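Local coordinates for microtubule-associated protein 1 light chain 3 (Plasmodium falciparum, PDB 4EOY) that is the ubiquitin-like Atg8 protein of the malaria parasite, which binds a peptide of the conjugation enzyme Atg3 and probably serves in autophagy-related membrane conjugation, at residues 102-105 and 106-110. The protein carries 3 engineered substitutions. Residues are numbered along the deposited sequence; the frame is centred on the assembly and turned at random.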
loop_
_atom_site.group_PDB
_atom_site.type_symbol
_atom_site.label_atom_id
_atom_site.label_comp_id
_atom_site.label_asym_id
_atom_site.label_seq_id
_atom_site.Cartn_x
_atom_site.Cartn_y
_atom_site.Cartn_z
ATOM N N LEU A 102 1.111 15.044 -1.551
ATOM C CA LEU A 102 0.466 14.456 -0.374
ATOM C C LEU A 102 -0.180 13.134 -0.749
ATOM O O LEU A 102 -0.574 12.925 -1.892
ATOM C CB LEU A 102 -0.623 15.386 0.176
ATOM C CG LEU A 102 -0.251 16.772 0.680
ATOM C CD1 LEU A 102 -1.524 17.461 1.139
ATOM C CD2 LEU A 102 0.770 16.740 1.805
ATOM N N MET A 103 -0.313 12.240 0.223
ATOM C CA MET A 103 -0.989 10.961 -0.008
ATOM C C MET A 103 -2.472 11.148 -0.290
ATOM O O MET A 103 -3.105 10.286 -0.897
ATOM C CB MET A 103 -0.806 10.001 1.188
ATOM C CG MET A 103 0.539 9.266 1.227
ATOM S SD MET A 103 0.825 8.183 -0.199
ATOM C CE MET A 103 -0.562 7.063 -0.155
ATOM N N GLN A 104 -3.042 12.271 0.140
ATOM C CA GLN A 104 -4.413 12.582 -0.223
ATOM C C GLN A 104 -4.535 12.796 -1.733
ATOM O O GLN A 104 -5.536 12.408 -2.328
ATOM C CB GLN A 104 -4.905 13.824 0.514
ATOM C CG GLN A 104 -6.360 14.192 0.228
ATOM C CD GLN A 104 -7.349 13.166 0.761
ATOM O OE1 GLN A 104 -7.046 12.419 1.710
ATOM N NE2 GLN A 104 -8.546 13.132 0.172
ATOM N N ASP A 105 -3.528 13.431 -2.334
ATOM C CA ASP A 105 -3.562 13.757 -3.747
ATOM C C ASP A 105 -3.626 12.472 -4.566
ATOM O O ASP A 105 -4.504 12.308 -5.418
ATOM C CB ASP A 105 -2.362 14.617 -4.119
ATOM C CG ASP A 105 -2.485 16.022 -3.591
ATOM O OD1 ASP A 105 -3.612 16.599 -3.701
ATOM O OD2 ASP A 105 -1.469 16.555 -3.078
ATOM N N LEU A 106 -2.738 11.538 -4.250
ATOM C CA LEU A 106 -2.770 10.221 -4.857
ATOM C C LEU A 106 -4.153 9.620 -4.727
ATOM O O LEU A 106 -4.677 9.052 -5.695
ATOM C CB LEU A 106 -1.730 9.292 -4.217
ATOM C CG LEU A 106 -0.423 9.156 -4.985
ATOM C CD1 LEU A 106 0.241 10.504 -5.142
ATOM C CD2 LEU A 106 0.515 8.141 -4.324
ATOM N N TYR A 107 -4.740 9.732 -3.533
ATOM C CA TYR A 107 -6.056 9.168 -3.284
ATOM C C TYR A 107 -7.088 9.829 -4.183
ATOM O O TYR A 107 -7.828 9.148 -4.863
ATOM C CB TYR A 107 -6.461 9.334 -1.825
ATOM C CG TYR A 107 -7.732 8.621 -1.463
ATOM C CD1 TYR A 107 -7.751 7.256 -1.310
ATOM C CD2 TYR A 107 -8.910 9.313 -1.260
ATOM C CE1 TYR A 107 -8.909 6.583 -0.985
ATOM C CE2 TYR A 107 -10.085 8.652 -0.921
ATOM C CZ TYR A 107 -10.072 7.279 -0.784
ATOM O OH TYR A 107 -11.219 6.580 -0.448
ATOM N N GLU A 108 -7.147 11.157 -4.178
ATOM C CA GLU A 108 -8.114 11.871 -5.019
ATOM C C GLU A 108 -7.905 11.572 -6.524
ATOM O O GLU A 108 -8.860 11.397 -7.245
ATOM C CB GLU A 108 -8.099 13.376 -4.711
ATOM C CG GLU A 108 -8.638 13.702 -3.315
ATOM C CD GLU A 108 -8.509 15.172 -2.906
ATOM O OE1 GLU A 108 -8.170 16.041 -3.744
ATOM O OE2 GLU A 108 -8.757 15.466 -1.718
ATOM N N MET A 109 -6.657 11.442 -6.966
ATOM C CA MET A 109 -6.356 11.221 -8.383
ATOM C C MET A 109 -6.551 9.778 -8.869
ATOM O O MET A 109 -7.084 9.566 -9.958
ATOM C CB MET A 109 -4.924 11.655 -8.694
ATOM C CG MET A 109 -4.765 13.147 -8.884
ATOM S SD MET A 109 -3.090 13.571 -9.357
ATOM C CE MET A 109 -2.199 13.209 -7.842
ATOM N N TYR A 110 -6.125 8.796 -8.074
ATOM C CA TYR A 110 -6.012 7.405 -8.523
ATOM C C TYR A 110 -6.841 6.406 -7.725
ATOM O O TYR A 110 -6.754 5.206 -7.950
ATOM C CB TYR A 110 -4.544 6.962 -8.517
ATOM C CG TYR A 110 -3.644 7.838 -9.362
ATOM C CD1 TYR A 110 -3.867 7.982 -10.722
ATOM C CD2 TYR A 110 -2.582 8.527 -8.808
ATOM C CE1 TYR A 110 -3.047 8.774 -11.505
ATOM C CE2 TYR A 110 -1.767 9.332 -9.586
ATOM C CZ TYR A 110 -2.010 9.453 -10.927
ATOM O OH TYR A 110 -1.194 10.258 -11.694
HETATM O O HOH W 1 -6.412 17.344 -1.823
#
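Q104 and E108, one turn apart on the short helix 103-110, are joined by their side chains as well as by the backbone. The Q104 amide donates through NE2 to OE2 of E108 at 3.0 Å. The acceptor lies almost in the amide plane, whereas the donor comes to the anti side of OE2, somewhat out of the carboxylate plane; the two planes stand 74° apart. With CG anti to N (chi1 -178°) and a bend at chi2, Q104 carries its amide outward and partly along the helix, and the extended E108 chain reaches back to it. The backbone adds E108 N to Q104 O at 2.8 Å.

D105 repeats the backbone bond, its O accepting from M109 N at 2.8 Å. M109, extended at chi2 and turned at chi3 (-69°), sets its CE methyl 3.5 Å from D105 O. On the buried side, M103 SD meets L106 CD2 at 4.1 Å; both side chains also pack on L117 of the central sheet and V60 of helix 60-72, within the ubiquitin fold.

OD1 of D105 and OE1 of E108 lie 4.6 Å apart, bridged weakly by a water. D105 OD2 also accepts a weak bond from N of the N-cap residue L102. The amide bond to E108 and the helix dipole at D105 would probably offset part of the repulsion, the water adding little.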